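Local structure of ADP-ribosylating toxin CARDS (Mycoplasma pneumoniae, 4TLV) at residues Lys481-Gln486 with His514-Asp519; Phe493-Leu498 with Asp521-Trp526; Tyr504-Val509 with Gly566-Tyr571; Trp526-Asp531 with Arg544-Tyr549. The protein transfers the ADP-ribosyl group from NAD(+) to target proteins as a mono-ADP-ribosylating toxin and causes vacuolization of mammalian cells. All coordinates share one frame; numbering follows the deposited sequence.

In the fold
All four interactions lie in the beta-trefoil D3 domain and reach one antiparallel sheet, but their chemistry follows their place in it. Interaction 2 is the most buried, closing the loop before strand 526-529 over strand 490-495 with aromatic rings and amide bonds. Interaction 1, about 10 Å away between centres, fixes an earlier part of that loop, mainly by a lysine gripping backbone carbonyls. Interactions 3 and 4 are antiparallel strand pairs, both partly buried: the first carries partly exposed tryptophans, the second a charged cluster near the mART domain. Trp526 belongs to both interactions 2 and 4, and Asn496 of interaction 2 bonds to Ser569 of interaction 3.

Interaction 1 of 4, residues Lys481-Gln486 with His514-Asp519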
# COMPACT_ATOMS: atom_id res chain seq x y z
N LYS A 481 -13.20 3.85 9.57
CA LYS A 481 -13.29 5.08 10.36
C LYS A 481 -12.38 6.17 9.78
O LYS A 481 -11.41 5.88 9.06
CB LYS A 481 -12.97 4.81 11.84
CG LYS A 481 -13.91 3.80 12.52
CD LYS A 481 -13.81 3.87 14.04
CE LYS A 481 -12.45 3.37 14.52
NZ LYS A 481 -12.33 1.92 14.22
N ILE A 482 -12.74 7.42 10.03
CA ILE A 482 -11.92 8.55 9.61
C ILE A 482 -11.39 9.23 10.87
O ILE A 482 -12.15 9.48 11.80
CB ILE A 482 -12.74 9.56 8.79
CG1 ILE A 482 -13.01 8.96 7.40
CG2 ILE A 482 -12.01 10.89 8.63
CD1 ILE A 482 -14.05 9.72 6.58
N PHE A 483 -10.08 9.51 10.89
CA PHE A 483 -9.49 10.11 12.09
C PHE A 483 -8.50 11.24 11.81
O PHE A 483 -7.91 11.32 10.73
CB PHE A 483 -8.92 9.03 13.04
CG PHE A 483 -7.76 8.23 12.47
CD1 PHE A 483 -7.99 7.03 11.80
CD2 PHE A 483 -6.45 8.64 12.66
CE1 PHE A 483 -6.90 6.27 11.30
CE2 PHE A 483 -5.38 7.89 12.18
CZ PHE A 483 -5.61 6.70 11.50
N PHE A 484 -8.36 12.11 12.80
CA PHE A 484 -7.54 13.31 12.74
C PHE A 484 -6.49 13.14 13.83
O PHE A 484 -6.83 12.96 15.00
CB PHE A 484 -8.45 14.51 13.06
CG PHE A 484 -7.81 15.86 12.96
CD1 PHE A 484 -6.75 16.22 13.79
CD2 PHE A 484 -8.33 16.83 12.10
CE1 PHE A 484 -6.17 17.49 13.71
CE2 PHE A 484 -7.78 18.10 12.02
CZ PHE A 484 -6.69 18.44 12.82
N VAL A 485 -5.22 13.16 13.46
CA VAL A 485 -4.15 12.99 14.44
C VAL A 485 -3.66 14.35 14.89
O VAL A 485 -2.99 15.05 14.14
CB VAL A 485 -2.97 12.16 13.89
CG1 VAL A 485 -1.85 12.04 14.94
CG2 VAL A 485 -3.44 10.77 13.43
N GLN A 486 -4.03 14.74 16.10
CA GLN A 486 -3.55 15.99 16.68
C GLN A 486 -2.08 15.82 17.05
O GLN A 486 -1.26 16.68 16.77
CB GLN A 486 -4.36 16.31 17.94
CG GLN A 486 -3.90 17.56 18.67
CD GLN A 486 -4.78 17.88 19.86
OE1 GLN A 486 -4.70 17.23 20.91
NE2 GLN A 486 -5.64 18.88 19.71
N HIS A 514 -11.75 7.85 20.56
CA HIS A 514 -12.48 6.62 20.37
C HIS A 514 -11.47 5.48 20.20
O HIS A 514 -10.33 5.73 19.85
CB HIS A 514 -13.36 6.76 19.13
CG HIS A 514 -14.35 5.65 18.94
ND1 HIS A 514 -15.48 5.52 19.72
CD2 HIS A 514 -14.39 4.64 18.05
CE1 HIS A 514 -16.16 4.46 19.32
NE2 HIS A 514 -15.52 3.91 18.31
N ASP A 515 -11.90 4.25 20.48
CA ASP A 515 -11.05 3.06 20.31
C ASP A 515 -10.80 2.77 18.80
O ASP A 515 -11.71 2.46 18.04
CB ASP A 515 -11.72 1.86 20.98
CG ASP A 515 -10.88 0.59 20.93
OD1 ASP A 515 -9.83 0.56 20.24
OD2 ASP A 515 -11.29 -0.39 21.59
N MET A 516 -9.54 2.88 18.38
CA MET A 516 -9.15 2.58 17.00
C MET A 516 -9.64 1.19 16.55
O MET A 516 -9.97 1.00 15.39
CB MET A 516 -7.64 2.70 16.84
CG MET A 516 -7.13 2.43 15.41
SD MET A 516 -7.57 3.73 14.24
CE MET A 516 -6.40 4.99 14.72
N ASN A 517 -9.71 0.24 17.47
CA ASN A 517 -10.12 -1.13 17.15
C ASN A 517 -11.64 -1.33 17.08
O ASN A 517 -12.09 -2.39 16.65
CB ASN A 517 -9.59 -2.12 18.19
CG ASN A 517 -8.10 -2.00 18.42
OD1 ASN A 517 -7.63 -1.93 19.57
ND2 ASN A 517 -7.34 -1.99 17.35
N GLU A 518 -12.41 -0.37 17.56
CA GLU A 518 -13.86 -0.55 17.61
C GLU A 518 -14.44 -0.65 16.19
O GLU A 518 -14.10 0.15 15.32
CB GLU A 518 -14.53 0.55 18.45
CG GLU A 518 -15.98 0.27 18.78
CD GLU A 518 -16.90 0.59 17.61
OE1 GLU A 518 -16.61 1.55 16.87
OE2 GLU A 518 -17.91 -0.13 17.44
N ASP A 519 -15.29 -1.64 15.95
CA ASP A 519 -15.64 -2.01 14.58
C ASP A 519 -17.12 -2.29 14.37
O ASP A 519 -17.49 -2.92 13.39
CB ASP A 519 -14.82 -3.24 14.15
CG ASP A 519 -14.86 -3.49 12.65
OD1 ASP A 519 -14.97 -2.52 11.88
OD2 ASP A 519 -14.79 -4.67 12.24
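Lys481 reaches from strand 481-485 into the bend formed by His514-Asp519. Its CB rests against the ring of Phe493, on the neighbouring strand, and CG carries the chain on toward the loop. CD then passes the imidazole of His514, 4.1 Å from that residue's CD2, while CE of Lys481 comes 3.5 Å from Met516 O. Two successive bends, chi3 -68° and chi4 -66°, turn the ammonium group in among the loop carbonyls. NZ donates to Glu518 O at 2.7 Å, in the carbonyl plane, and to Met516 O at 2.8 Å, where it stands 52° above the plane. Thr479 OG1 is a further partner of this nitrogen, so the buried charge is well supplied with oxygen ligands. Alongside, Met516 curls its thioether back over the ring of Phe483: CE sits 3.6 Å above the plane, over the ring centre, with SD oblique to it, a Met-aromatic contact. The loop is braced from within as well. His514 NE2 donates to Glu518 OE1 at 3.0 Å, within the imidazole plane, while Glu518 OE2 accepts from the backbone of Lys520 and Asp521. Asp515-Glu518 is a type I beta turn, reinforced by the Asx turn of Asp515 and tied through Lys481 to a strand of the beta-trefoil D3 domain.

Interaction 2 of 4, residues Phe493-Leu498 with Asp521-Trp526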
# COMPACT_ATOMS: atom_id res chain seq x y z
N PHE A 493 -11.91 10.91 16.02
CA PHE A 493 -12.64 10.20 14.96
C PHE A 493 -13.93 10.91 14.53
O PHE A 493 -14.67 11.45 15.37
CB PHE A 493 -12.98 8.79 15.43
CG PHE A 493 -11.76 7.93 15.68
CD1 PHE A 493 -11.04 8.05 16.87
CD2 PHE A 493 -11.33 7.04 14.72
CE1 PHE A 493 -9.91 7.26 17.09
CE2 PHE A 493 -10.20 6.25 14.93
CZ PHE A 493 -9.49 6.36 16.12
N LEU A 494 -14.20 10.89 13.23
CA LEU A 494 -15.34 11.59 12.65
C LEU A 494 -16.60 10.83 13.00
O LEU A 494 -16.72 9.63 12.70
CB LEU A 494 -15.17 11.71 11.13
CG LEU A 494 -16.28 12.46 10.38
CD1 LEU A 494 -16.36 13.90 10.88
CD2 LEU A 494 -16.04 12.43 8.89
N HIS A 495 -17.54 11.50 13.65
CA HIS A 495 -18.74 10.85 14.16
C HIS A 495 -20.04 11.47 13.63
O HIS A 495 -20.24 12.68 13.72
CB HIS A 495 -18.74 10.88 15.70
CG HIS A 495 -19.91 10.18 16.32
ND1 HIS A 495 -20.81 10.83 17.13
CD2 HIS A 495 -20.32 8.89 16.26
CE1 HIS A 495 -21.73 9.97 17.54
NE2 HIS A 495 -21.45 8.79 17.02
N ASN A 496 -20.92 10.63 13.10
CA ASN A 496 -22.22 11.09 12.61
C ASN A 496 -23.19 11.17 13.78
O ASN A 496 -23.17 10.31 14.64
CB ASN A 496 -22.76 10.12 11.57
CG ASN A 496 -24.24 10.35 11.26
OD1 ASN A 496 -24.52 11.42 10.55
ND2 ASN A 496 -25.11 9.58 11.67
N LYS A 497 -24.03 12.20 13.83
CA LYS A 497 -25.04 12.31 14.90
C LYS A 497 -26.46 12.18 14.35
O LYS A 497 -27.40 11.85 15.08
CB LYS A 497 -24.90 13.65 15.63
CG LYS A 497 -23.58 13.82 16.35
CD LYS A 497 -23.37 15.27 16.79
CE LYS A 497 -24.38 15.69 17.83
NZ LYS A 497 -23.92 16.92 18.56
N LEU A 498 -26.60 12.46 13.06
CA LEU A 498 -27.90 12.45 12.38
C LEU A 498 -28.54 11.07 12.29
O LEU A 498 -27.89 10.09 11.91
CB LEU A 498 -27.77 13.03 10.97
CG LEU A 498 -29.02 13.04 10.09
CD1 LEU A 498 -30.04 14.05 10.63
CD2 LEU A 498 -28.67 13.36 8.65
N ASP A 521 -19.95 0.17 15.53
CA ASP A 521 -20.79 1.36 15.49
C ASP A 521 -20.69 2.08 14.15
O ASP A 521 -19.70 2.76 13.86
CB ASP A 521 -20.41 2.31 16.62
CG ASP A 521 -21.35 3.51 16.73
OD1 ASP A 521 -22.19 3.73 15.83
OD2 ASP A 521 -21.25 4.24 17.74
N GLU A 522 -21.74 1.93 13.34
CA GLU A 522 -21.72 2.49 11.99
C GLU A 522 -21.72 4.01 11.92
O GLU A 522 -21.43 4.57 10.87
CB GLU A 522 -22.84 1.89 11.14
CG GLU A 522 -22.71 0.39 10.98
CD GLU A 522 -23.70 -0.17 9.99
OE1 GLU A 522 -24.46 0.62 9.41
OE2 GLU A 522 -23.71 -1.40 9.80
N ASN A 523 -22.03 4.68 13.03
CA ASN A 523 -21.93 6.14 13.06
C ASN A 523 -20.49 6.65 13.01
O ASN A 523 -20.27 7.84 12.84
CB ASN A 523 -22.64 6.71 14.28
CG ASN A 523 -24.12 6.52 14.21
OD1 ASN A 523 -24.77 6.98 13.27
ND2 ASN A 523 -24.69 5.83 15.20
N PHE A 524 -19.53 5.75 13.13
CA PHE A 524 -18.12 6.14 12.97
C PHE A 524 -17.57 5.62 11.64
O PHE A 524 -16.38 5.81 11.35
CB PHE A 524 -17.25 5.57 14.10
CG PHE A 524 -17.39 6.29 15.42
CD1 PHE A 524 -16.65 7.43 15.68
CD2 PHE A 524 -18.21 5.79 16.42
CE1 PHE A 524 -16.75 8.08 16.90
CE2 PHE A 524 -18.32 6.43 17.65
CZ PHE A 524 -17.59 7.58 17.89
N LYS A 525 -18.41 4.94 10.86
CA LYS A 525 -17.99 4.37 9.57
C LYS A 525 -18.42 5.20 8.35
O LYS A 525 -19.59 5.58 8.23
CB LYS A 525 -18.50 2.93 9.44
CG LYS A 525 -18.01 2.03 10.56
CD LYS A 525 -18.24 0.57 10.25
CE LYS A 525 -17.57 -0.30 11.31
NZ LYS A 525 -17.90 -1.72 11.06
N TRP A 526 -17.47 5.43 7.44
CA TRP A 526 -17.70 6.28 6.27
C TRP A 526 -17.18 5.61 5.00
O TRP A 526 -16.29 4.76 5.05
CB TRP A 526 -17.01 7.63 6.45
CG TRP A 526 -17.42 8.32 7.69
CD1 TRP A 526 -16.91 8.14 8.94
CD2 TRP A 526 -18.46 9.29 7.81
NE1 TRP A 526 -17.58 8.94 9.84
CE2 TRP A 526 -18.53 9.67 9.17
CE3 TRP A 526 -19.35 9.89 6.90
CZ2 TRP A 526 -19.44 10.62 9.64
CZ3 TRP A 526 -20.26 10.84 7.37
CH2 TRP A 526 -20.30 11.19 8.73
O HOH W 1 -14.75 7.62 12.16
O HOH W 2 -22.51 6.55 17.85
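Trp526 slides its indole beneath Leu494 in the tightly packed part of the contact. CD2 of Leu494 lies 3.7 Å above the ring plane, displaced toward the rim, while the indole N-H bonds to Leu494 O over 3.1 Å. That bond stays within the ring plane but meets the carbonyl from above its own plane, 61° out, so Leu494 holds the indole through both its backbone and its methyl group. On the neighbouring residue the imidazole of His495 leans over Phe524: its CD2 stands 3.4 Å above the benzene plane, over the centre, with the two rings tilted 34° apart. Phe524 also stacks with His514, which places it between two histidines. Both segments belong to the beta-trefoil D3 domain, where the 3-10 turn of residues 522-524 leads into strand 526-529 and seats itself against strand 490-495 and the residues that follow. Asn496 takes over next: its backbone N donates almost straight to Asn523 O at 2.9 Å, and its ND2, in the amide plane, reaches Asn523 OD1 at 3.1 Å. ND2 also donates to Leu498 O, and OD1 is taken by Ser569, so both ends of this buried amide are engaged. Toward the partly exposed side the contact loosens into water. One water lies 2.6 Å from His495 NE2 and donates to Asp521 OD2, spanning two groups that do not touch directly; the other imidazole nitrogen, ND1, is bonded to Glu510.

Interaction 3 of 4, residues Tyr504-Val509 with Gly566-Tyr571; sequences YSWDWV and GWYSTY
Trp506 and Tyr568 set their rings nearly upright to one another, planes 78° apart and crossing at about a right angle, with Trp506 CE3 meeting CB of Tyr568 at 4.0 Å. Both side chains take the first torsion that wedges CG between the backbone N and the carbonyl carbon (chi1 69° for Trp506), which stands the rings up from the sheet. Trp508 closes the row. CZ3 of Trp506 lies over the middle of its indole, 3.6 Å above the plane, while CE3 of Trp508, at the ring edge, approaches Trp567 O at 3.5 Å. Because Gly566 has no side chain, CZ3 of Trp508 can settle against its CA. Val509 packs in turn, CG2 on CB of Trp567 at 3.6 Å. Beneath the rings the strands run antiparallel: Asp507 and Ser569 form a hydrogen-bonded pair, with Ser569 N donating to Asp507 O at 2.9 Å, flanked by the non-hydrogen-bonded pairs Trp506-Thr570 and Trp508-Tyr568. Where the pairing ends, Ser505 O accepts twice, from Tyr571 N at 2.8 Å and from Thr570 OG1 at 3.2 Å, the hydroxyl standing above the carbonyl plane; that hydroxyl also accepts from Asp572 N. In this part of the beta-trefoil D3 domain, directional bonds therefore fix the strand register, while the partly exposed tryptophans give one side a largely apolar, aromatic character.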
# COMPACT_ATOMS: atom_id res chain seq x y z
N TYR A 504 -34.74 16.86 12.44
CA TYR A 504 -34.28 17.62 11.29
C TYR A 504 -33.67 16.71 10.24
O TYR A 504 -33.41 15.53 10.49
CB TYR A 504 -33.24 18.66 11.70
CG TYR A 504 -33.70 19.63 12.76
CD1 TYR A 504 -33.63 19.29 14.11
CD2 TYR A 504 -34.19 20.88 12.43
CE1 TYR A 504 -34.04 20.17 15.09
CE2 TYR A 504 -34.61 21.77 13.39
CZ TYR A 504 -34.53 21.41 14.72
OH TYR A 504 -34.94 22.29 15.70
N SER A 505 -33.42 17.29 9.07
CA SER A 505 -32.87 16.56 7.93
C SER A 505 -31.34 16.49 8.00
O SER A 505 -30.70 15.78 7.21
CB SER A 505 -33.30 17.24 6.63
OG SER A 505 -32.76 18.55 6.56
N TRP A 506 -30.76 17.24 8.93
CA TRP A 506 -29.31 17.35 9.06
C TRP A 506 -28.90 17.49 10.53
O TRP A 506 -29.73 17.78 11.40
CB TRP A 506 -28.82 18.57 8.29
CG TRP A 506 -29.25 19.87 8.89
CD1 TRP A 506 -30.46 20.48 8.74
CD2 TRP A 506 -28.47 20.71 9.74
NE1 TRP A 506 -30.48 21.67 9.44
CE2 TRP A 506 -29.26 21.83 10.07
CE3 TRP A 506 -27.17 20.64 10.26
CZ2 TRP A 506 -28.81 22.86 10.89
CZ3 TRP A 506 -26.71 21.66 11.07
CH2 TRP A 506 -27.53 22.76 11.38
N ASP A 507 -27.61 17.30 10.80
CA ASP A 507 -27.05 17.57 12.12
C ASP A 507 -25.53 17.70 11.97
O ASP A 507 -24.94 17.14 11.03
CB ASP A 507 -27.43 16.47 13.13
CG ASP A 507 -27.31 16.92 14.59
OD1 ASP A 507 -26.85 18.05 14.88
OD2 ASP A 507 -27.68 16.12 15.48
N TRP A 508 -24.92 18.49 12.84
CA TRP A 508 -23.47 18.64 12.84
C TRP A 508 -22.79 17.28 13.00
O TRP A 508 -23.36 16.36 13.59
CB TRP A 508 -23.04 19.54 14.00
CG TRP A 508 -23.68 20.90 13.99
CD1 TRP A 508 -24.57 21.40 14.91
CD2 TRP A 508 -23.48 21.94 13.02
NE1 TRP A 508 -24.93 22.68 14.57
CE2 TRP A 508 -24.27 23.04 13.42
CE3 TRP A 508 -22.70 22.05 11.86
CZ2 TRP A 508 -24.31 24.23 12.69
CZ3 TRP A 508 -22.74 23.23 11.15
CH2 TRP A 508 -23.54 24.30 11.56
N VAL A 509 -21.59 17.15 12.46
CA VAL A 509 -20.74 16.02 12.80
C VAL A 509 -19.79 16.48 13.91
O VAL A 509 -19.72 17.67 14.22
CB VAL A 509 -19.93 15.53 11.57
CG1 VAL A 509 -20.86 14.89 10.56
CG2 VAL A 509 -19.17 16.67 10.94
N GLY A 566 -18.67 25.06 8.59
CA GLY A 566 -19.20 24.04 9.48
C GLY A 566 -19.47 22.72 8.78
O GLY A 566 -20.19 22.68 7.78
N TRP A 567 -18.91 21.64 9.31
CA TRP A 567 -19.10 20.31 8.75
C TRP A 567 -20.34 19.66 9.34
O TRP A 567 -20.52 19.65 10.55
CB TRP A 567 -17.85 19.44 9.03
CG TRP A 567 -16.63 19.95 8.33
CD1 TRP A 567 -15.93 21.08 8.63
CD2 TRP A 567 -15.95 19.35 7.22
NE1 TRP A 567 -14.87 21.22 7.78
CE2 TRP A 567 -14.85 20.17 6.90
CE3 TRP A 567 -16.16 18.19 6.46
CZ2 TRP A 567 -13.97 19.88 5.85
CZ3 TRP A 567 -15.29 17.90 5.41
CH2 TRP A 567 -14.20 18.74 5.12
N TYR A 568 -21.21 19.12 8.49
CA TYR A 568 -22.42 18.48 8.98
C TYR A 568 -22.75 17.27 8.11
O TYR A 568 -22.12 17.07 7.07
CB TYR A 568 -23.59 19.48 8.98
CG TYR A 568 -24.04 19.90 7.59
CD1 TYR A 568 -23.39 20.92 6.89
CD2 TYR A 568 -25.13 19.29 6.99
CE1 TYR A 568 -23.80 21.29 5.61
CE2 TYR A 568 -25.56 19.66 5.72
CZ TYR A 568 -24.89 20.66 5.04
OH TYR A 568 -25.31 21.02 3.77
N SER A 569 -23.71 16.46 8.53
CA SER A 569 -24.22 15.42 7.65
C SER A 569 -25.73 15.58 7.45
O SER A 569 -26.42 16.15 8.30
CB SER A 569 -23.90 14.01 8.18
OG SER A 569 -24.58 13.71 9.38
N THR A 570 -26.24 15.06 6.33
CA THR A 570 -27.61 15.34 5.92
C THR A 570 -28.26 14.23 5.09
O THR A 570 -27.58 13.45 4.43
CB THR A 570 -27.69 16.67 5.14
OG1 THR A 570 -29.05 16.93 4.76
CG2 THR A 570 -26.81 16.63 3.88
N TYR A 571 -29.59 14.17 5.14
CA TYR A 571 -30.34 13.30 4.25
C TYR A 571 -30.72 14.01 2.94
O TYR A 571 -31.23 13.37 2.02
CB TYR A 571 -31.62 12.80 4.93
CG TYR A 571 -31.41 11.79 6.03
CD1 TYR A 571 -30.83 10.55 5.77
CD2 TYR A 571 -31.80 12.07 7.34
CE1 TYR A 571 -30.64 9.62 6.78
CE2 TYR A 571 -31.61 11.15 8.35
CZ TYR A 571 -31.03 9.93 8.06
OH TYR A 571 -30.85 9.02 9.07
O HOH W 3 -24.28 14.28 12.06
O HOH W 4 -19.46 20.22 13.02

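Interaction 4 of 4, residues Trp526-Asp531 with Arg544-Tyr549; sequences WYFSRD and RHIRCY
Tyr527 and Ser529 face Arg547 and His545 as antiparallel hydrogen-bonded pairs, joined by four backbone bonds of which Ser529 N to His545 O, 2.8 Å, is the shortest. The strands, 151° apart in direction, follow one another in the beta-trefoil D3 domain. On one side Phe528 and Ile546 lie side by side, CE2 to CD1 3.7 Å, and CB of Cys548 rests 3.6 Å above the Trp526 indole, on the face opposite Leu494. The other side carries polar groups and meets the mART domain, where Ser529 OG bonds to Asp101 and Asp531 OD1 to Gln105. Here the edge of Tyr527 points toward the face of Tyr549 in an offset T-shaped pair, planes 79° apart, while OH of Tyr527, bonded to Asn552, sits 3.4 Å from CD of Arg547. The extended chain of Arg547 (chi3 175°) carries its guanidinium alongside Ser529 to Asp531. One carboxylate oxygen then takes two strong bonds, with a weak third from Arg547 NH2: Asp531 OD2 gives its syn lone pair to Arg547 NH1, a salt bridge of 2.9 Å, and its anti lone pair to His545 ND1, only 2.6 Å away in the imidazole plane.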
# COMPACT_ATOMS: atom_id res chain seq x y z
N TRP A 526 -17.47 5.43 7.44
CA TRP A 526 -17.70 6.28 6.27
C TRP A 526 -17.18 5.61 5.00
O TRP A 526 -16.29 4.76 5.05
CB TRP A 526 -17.01 7.63 6.45
CG TRP A 526 -17.42 8.32 7.69
CD1 TRP A 526 -16.91 8.14 8.94
CD2 TRP A 526 -18.46 9.29 7.81
NE1 TRP A 526 -17.58 8.94 9.84
CE2 TRP A 526 -18.53 9.67 9.17
CE3 TRP A 526 -19.35 9.89 6.90
CZ2 TRP A 526 -19.44 10.62 9.64
CZ3 TRP A 526 -20.26 10.84 7.37
CH2 TRP A 526 -20.30 11.19 8.73
N TYR A 527 -17.74 6.00 3.85
CA TYR A 527 -17.22 5.52 2.57
C TYR A 527 -17.26 6.63 1.53
O TYR A 527 -17.99 7.62 1.69
CB TYR A 527 -17.99 4.29 2.09
CG TYR A 527 -19.44 4.56 1.78
CD1 TYR A 527 -20.40 4.60 2.79
CD2 TYR A 527 -19.86 4.79 0.47
CE1 TYR A 527 -21.75 4.85 2.50
CE2 TYR A 527 -21.20 5.04 0.17
CZ TYR A 527 -22.13 5.07 1.18
OH TYR A 527 -23.45 5.32 0.88
N PHE A 528 -16.47 6.47 0.48
CA PHE A 528 -16.33 7.49 -0.56
C PHE A 528 -17.15 7.11 -1.79
O PHE A 528 -17.29 5.91 -2.09
CB PHE A 528 -14.85 7.66 -0.94
CG PHE A 528 -13.98 8.08 0.22
CD1 PHE A 528 -13.52 7.13 1.13
CD2 PHE A 528 -13.62 9.41 0.39
CE1 PHE A 528 -12.72 7.51 2.21
CE2 PHE A 528 -12.83 9.80 1.47
CZ PHE A 528 -12.38 8.85 2.38
N SER A 529 -17.68 8.11 -2.48
CA SER A 529 -18.53 7.91 -3.66
C SER A 529 -18.10 8.82 -4.79
O SER A 529 -17.89 10.02 -4.59
CB SER A 529 -20.00 8.24 -3.37
OG SER A 529 -20.49 7.48 -2.29
N ARG A 530 -17.99 8.26 -5.99
CA ARG A 530 -17.68 9.06 -7.17
C ARG A 530 -18.95 9.72 -7.73
O ARG A 530 -18.88 10.81 -8.26
CB ARG A 530 -17.01 8.19 -8.26
CG ARG A 530 -15.63 7.62 -7.84
CD ARG A 530 -15.16 6.56 -8.84
NE ARG A 530 -15.00 7.15 -10.17
CZ ARG A 530 -13.87 7.71 -10.62
NH1 ARG A 530 -12.78 7.72 -9.86
NH2 ARG A 530 -13.84 8.23 -11.84
N ASP A 531 -20.08 9.04 -7.60
CA ASP A 531 -21.36 9.48 -8.15
C ASP A 531 -21.19 10.04 -9.56
O ASP A 531 -20.60 9.38 -10.41
CB ASP A 531 -22.07 10.46 -7.19
CG ASP A 531 -22.44 9.81 -5.84
OD1 ASP A 531 -22.90 8.65 -5.82
OD2 ASP A 531 -22.27 10.46 -4.79
N ARG A 544 -14.62 13.75 -3.95
CA ARG A 544 -15.55 12.65 -3.72
C ARG A 544 -16.70 13.13 -2.84
O ARG A 544 -16.55 14.09 -2.09
CB ARG A 544 -14.86 11.50 -2.98
CG ARG A 544 -13.68 10.85 -3.73
CD ARG A 544 -14.17 10.05 -4.95
NE ARG A 544 -13.05 9.29 -5.53
CZ ARG A 544 -12.11 9.81 -6.31
NH1 ARG A 544 -12.14 11.10 -6.65
NH2 ARG A 544 -11.13 9.03 -6.77
N HIS A 545 -17.82 12.44 -2.92
CA HIS A 545 -18.84 12.53 -1.88
C HIS A 545 -18.48 11.54 -0.76
O HIS A 545 -17.85 10.51 -1.02
CB HIS A 545 -20.23 12.21 -2.45
CG HIS A 545 -20.72 13.23 -3.43
ND1 HIS A 545 -21.59 12.93 -4.45
CD2 HIS A 545 -20.42 14.55 -3.57
CE1 HIS A 545 -21.83 14.02 -5.16
NE2 HIS A 545 -21.13 15.02 -4.65
N ILE A 546 -18.86 11.86 0.46
CA ILE A 546 -18.59 10.99 1.61
C ILE A 546 -19.89 10.73 2.36
O ILE A 546 -20.62 11.66 2.68
CB ILE A 546 -17.52 11.60 2.55
CG1 ILE A 546 -16.20 11.80 1.78
CG2 ILE A 546 -17.31 10.71 3.78
CD1 ILE A 546 -15.10 12.49 2.58
N ARG A 547 -20.19 9.46 2.60
CA ARG A 547 -21.43 9.07 3.27
C ARG A 547 -21.15 8.14 4.44
O ARG A 547 -20.17 7.40 4.44
CB ARG A 547 -22.38 8.38 2.30
CG ARG A 547 -22.94 9.32 1.23
CD ARG A 547 -23.96 8.62 0.33
NE ARG A 547 -24.56 9.59 -0.60
CZ ARG A 547 -24.03 9.95 -1.76
NH1 ARG A 547 -22.87 9.42 -2.16
NH2 ARG A 547 -24.66 10.83 -2.53
N CYS A 548 -22.04 8.15 5.43
CA CYS A 548 -21.91 7.32 6.61
C CYS A 548 -22.60 5.97 6.37
O CYS A 548 -23.68 5.91 5.78
CB CYS A 548 -22.52 8.06 7.81
SG CYS A 548 -22.59 7.13 9.33
N TYR A 549 -21.98 4.87 6.81
CA TYR A 549 -22.59 3.55 6.67
C TYR A 549 -23.98 3.47 7.30
O TYR A 549 -24.84 2.73 6.82
CB TYR A 549 -21.77 2.48 7.38
CG TYR A 549 -20.58 1.86 6.64
CD1 TYR A 549 -19.58 2.65 6.08
CD2 TYR A 549 -20.42 0.49 6.60
CE1 TYR A 549 -18.46 2.07 5.45
CE2 TYR A 549 -19.32 -0.11 5.98
CZ TYR A 549 -18.35 0.70 5.40
OH TYR A 549 -17.25 0.10 4.82